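Local structure of ribose ABC transporter, substrate binding protein (Conexibacter woesei, 4KQ9) at residues A[32-38]-A[255-260]. The protein probably binds a sugar, possibly ribose, as the extracytoplasmic solute-binding component of an ABC transporter. The protein carries 1 engineered substitution. Residues are numbered along the deposited sequence; the frame is centred on the assembly and turned at random.
Sequences QATVRRL and IDVMAD
Ile-255 pushes its CG2 branch, anti to the backbone N, between the two ends of segment 32-38: CG2 lies 3.7 Å from Leu-38 CD1 and the same distance from Ala-33 N, with Gln-32 CB beside it. At the next residue, Asp-256 OD1 takes two donors from opposite faces of its carboxylate, Gln-32 NE2 at 2.8 Å on the syn side and, in a salt bridge, Arg-36 NH1 at 2.9 Å from above the plane. The Arg-36 chain, bent at chi2 (-51°) and chi3 (-67°), lays its guanidinium over Ala-259, whose CB sits 3.6 Å from Arg-36 CZ, above the centre of one face. Asp-260 OD1 completes the salt-bridge network at the guanidinium edge, gripped end-on by Arg-36 NH2 (2.9 Å) and NH1 (3.0 Å), while its OD2 accepts from a water. Glu-263 forms a further salt bridge with Arg-36 NH2. A methionine in place of Arg-36 would probably leave three acidic side chains of one helix without their shared counter-charge. Ala-33 and Ile-255 both also touch Phe-40. Helices 20-35 and 247-264 thus pack side by side on one face of the six-stranded parallel sheet that contains strand 39-45, the layered alpha/beta build of a type I periplasmic binding protein lobe.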
ATOM      1  N   GLN A  32     -13.450   9.257  11.107  1.00 20.77           N
ATOM      2  CA  GLN A  32     -13.686  10.575  10.486  1.00 19.87           C
ATOM      3  C   GLN A  32     -15.133  10.781  10.082  1.00 16.27           C
ATOM      4  O   GLN A  32     -15.565  11.909   9.985  1.00 17.10           O
ATOM      5  CB  GLN A  32     -12.782  10.839   9.288  1.00 19.28           C
ATOM      6  CG  GLN A  32     -12.762  12.319   8.805  1.00 19.16           C
ATOM      7  CD  GLN A  32     -12.298  13.373   9.776  1.00 21.01           C
ATOM      8  OE1 GLN A  32     -11.735  13.106  10.827  1.00 23.47           O
ATOM      9  NE2 GLN A  32     -12.520  14.605   9.406  1.00 21.46           N
ATOM     10  N   ALA A  33     -15.812   9.718   9.727  1.00 16.48           N
ATOM     11  CA  ALA A  33     -17.186   9.779   9.370  1.00 17.56           C
ATOM     12  C   ALA A  33     -18.052  10.344  10.509  1.00 21.53           C
ATOM     13  O   ALA A  33     -18.968  11.153  10.281  1.00 21.28           O
ATOM     14  CB  ALA A  33     -17.634   8.411   8.962  1.00 16.93           C
ATOM     15  N   THR A  34     -17.666   9.983  11.743  1.00 21.42           N
ATOM     16  CA  THR A  34     -18.285  10.512  12.923  1.00 23.75           C
ATOM     17  C   THR A  34     -18.057  11.995  13.036  1.00 26.26           C
ATOM     18  O   THR A  34     -18.998  12.722  13.328  1.00 22.68           O
ATOM     19  CB  THR A  34     -17.730   9.771  14.166  1.00 22.95           C
ATOM     20  OG1 THR A  34     -18.170   8.399  14.074  1.00 22.51           O
ATOM     21  CG2 THR A  34     -18.140  10.447  15.467  1.00 28.01           C
ATOM     22  N   VAL A  35     -16.824  12.436  12.789  1.00 22.63           N
ATOM     23  CA  VAL A  35     -16.502  13.825  12.874  1.00 24.87           C
ATOM     24  C   VAL A  35     -17.279  14.677  11.882  1.00 25.63           C
ATOM     25  O   VAL A  35     -17.728  15.779  12.196  1.00 26.24           O
ATOM     26  CB  VAL A  35     -15.000  14.012  12.615  1.00 25.38           C
ATOM     27  CG1 VAL A  35     -14.689  15.479  12.440  1.00 28.23           C
ATOM     28  CG2 VAL A  35     -14.197  13.423  13.794  1.00 27.14           C
ATOM     29  N   ARG A  36     -17.411  14.170  10.676  1.00 23.48           N
ATOM     30  CA  ARG A  36     -18.122  14.890   9.612  1.00 24.92           C
ATOM     31  C   ARG A  36     -19.653  14.656   9.690  1.00 24.70           C
ATOM     32  O   ARG A  36     -20.408  15.158   8.851  1.00 29.35           O
ATOM     33  CB  ARG A  36     -17.610  14.413   8.256  1.00 21.88           C
ATOM     34  CG  ARG A  36     -16.146  14.701   7.958  1.00 21.06           C
ATOM     35  CD  ARG A  36     -15.807  16.157   8.197  1.00 20.90           C
ATOM     36  NE  ARG A  36     -16.487  17.033   7.235  1.00 21.27           N
ATOM     37  CZ  ARG A  36     -15.956  17.458   6.079  1.00 22.76           C
ATOM     38  NH1 ARG A  36     -14.747  17.073   5.696  1.00 21.00           N
ATOM     39  NH2 ARG A  36     -16.627  18.296   5.299  1.00 22.91           N
ATOM     40  N   ARG A  37     -20.076  13.827  10.626  1.00 28.92           N
ATOM     41  CA  ARG A  37     -21.480  13.507  10.882  1.00 30.10           C
ATOM     42  C   ARG A  37     -22.235  12.831   9.759  1.00 32.01           C
ATOM     43  O   ARG A  37     -23.418  13.075   9.568  1.00 25.55           O
ATOM     44  CB  ARG A  37     -22.224  14.746  11.384  1.00 32.40           C
ATOM     45  CG  ARG A  37     -21.721  15.157  12.754  1.00 36.93           C
ATOM     46  CD  ARG A  37     -22.653  16.099  13.500  1.00 44.13           C
ATOM     47  NE  ARG A  37     -22.505  17.438  12.977  1.00 42.79           N
ATOM     48  CZ  ARG A  37     -23.493  18.212  12.537  1.00 54.02           C
ATOM     49  NH1 ARG A  37     -23.184  19.415  12.065  1.00 53.28           N
ATOM     50  NH2 ARG A  37     -24.778  17.834  12.582  1.00 53.32           N
ATOM     51  N   LEU A  38     -21.559  11.929   9.061  1.00 25.72           N
ATOM     52  CA  LEU A  38     -22.157  11.146   8.025  1.00 25.66           C
ATOM     53  C   LEU A  38     -22.925   9.947   8.578  1.00 27.36           C
ATOM     54  O   LEU A  38     -22.585   9.428   9.623  1.00 30.50           O
ATOM     55  CB  LEU A  38     -21.065  10.555   7.107  1.00 25.40           C
ATOM     56  CG  LEU A  38     -20.168  11.533   6.379  1.00 22.48           C
ATOM     57  CD1 LEU A  38     -19.008  10.761   5.743  1.00 23.48           C
ATOM     58  CD2 LEU A  38     -20.991  12.199   5.299  1.00 22.07           C
ATOM     59  N   ILE A 255     -12.791   9.880   3.474  1.00 15.08           N
ATOM     60  CA  ILE A 255     -14.017  10.417   4.066  1.00 14.71           C
ATOM     61  C   ILE A 255     -14.045  11.952   3.911  1.00 15.71           C
ATOM     62  O   ILE A 255     -15.021  12.477   3.565  1.00 15.23           O
ATOM     63  CB  ILE A 255     -14.212  10.045   5.560  1.00 15.25           C
ATOM     64  CG1 ILE A 255     -14.598   8.592   5.742  1.00 17.16           C
ATOM     65  CG2 ILE A 255     -15.308  10.879   6.224  1.00 15.30           C
ATOM     66  CD1 ILE A 255     -15.791   8.184   4.933  1.00 18.68           C
ATOM     67  N   ASP A 256     -12.967  12.623   4.238  1.00 14.03           N
ATOM     68  CA  ASP A 256     -12.899  14.057   4.081  1.00 15.55           C
ATOM     69  C   ASP A 256     -13.143  14.517   2.620  1.00 15.29           C
ATOM     70  O   ASP A 256     -13.816  15.442   2.405  1.00 14.60           O
ATOM     71  CB  ASP A 256     -11.636  14.626   4.624  1.00 16.21           C
ATOM     72  CG  ASP A 256     -11.721  14.931   6.123  1.00 19.17           C
ATOM     73  OD1 ASP A 256     -12.826  15.107   6.687  1.00 21.40           O
ATOM     74  OD2 ASP A 256     -10.669  14.962   6.704  1.00 19.61           O
ATOM     75  N   VAL A 257     -12.554  13.829   1.668  1.00 14.19           N
ATOM     76  CA  VAL A 257     -12.806  14.096   0.276  1.00 14.60           C
ATOM     77  C   VAL A 257     -14.298  13.957  -0.068  1.00 15.47           C
ATOM     78  O   VAL A 257     -14.896  14.820  -0.609  1.00 14.81           O
ATOM     79  CB  VAL A 257     -11.921  13.220  -0.608  1.00 13.72           C
ATOM     80  CG1 VAL A 257     -12.273  13.420  -2.043  1.00 14.40           C
ATOM     81  CG2 VAL A 257     -10.478  13.596  -0.375  1.00 14.34           C
HETATM   82  N   MSE A 258     -14.870  12.850   0.278  1.00 14.26           N
HETATM   83  CA  MSE A 258     -16.267  12.648   0.034  1.00 15.56           C
HETATM   84  C   MSE A 258     -17.112  13.644   0.763  1.00 16.55           C
HETATM   85  O   MSE A 258     -18.012  14.227   0.146  1.00 16.63           O
HETATM   86  CB  MSE A 258     -16.692  11.245   0.437  1.00 17.80           C
HETATM   87  CG  MSE A 258     -18.173  10.958   0.226  1.00 19.60           C
HETATM   88 SE   MSE A 258     -18.544  10.838  -1.721  0.80 29.49          SE
HETATM   89  CE  MSE A 258     -17.842   9.075  -2.029  1.00 21.58           C
ATOM     90  N   ALA A 259     -16.877  13.884   2.047  1.00 15.08           N
ATOM     91  CA  ALA A 259     -17.735  14.860   2.764  1.00 16.72           C
ATOM     92  C   ALA A 259     -17.602  16.303   2.219  1.00 17.02           C
ATOM     93  O   ALA A 259     -18.617  17.012   2.071  1.00 15.79           O
ATOM     94  CB  ALA A 259     -17.515  14.806   4.253  1.00 16.68           C
ATOM     95  N   ASP A 260     -16.406  16.714   1.808  1.00 17.69           N
ATOM     96  CA  ASP A 260     -16.256  18.030   1.240  1.00 17.86           C
ATOM     97  C   ASP A 260     -17.012  18.116  -0.094  1.00 19.13           C
ATOM     98  O   ASP A 260     -17.616  19.165  -0.398  1.00 19.89           O
ATOM     99  CB  ASP A 260     -14.802  18.436   0.981  1.00 17.62           C
ATOM    100  CG  ASP A 260     -13.999  18.729   2.251  1.00 22.65           C
ATOM    101  OD1 ASP A 260     -14.573  18.922   3.348  1.00 22.70           O
ATOM    102  OD2 ASP A 260     -12.744  18.773   2.143  1.00 22.79           O
TER
HETATM  103  O   HOH W   1     -12.028  18.527   4.630  1.00 38.77           O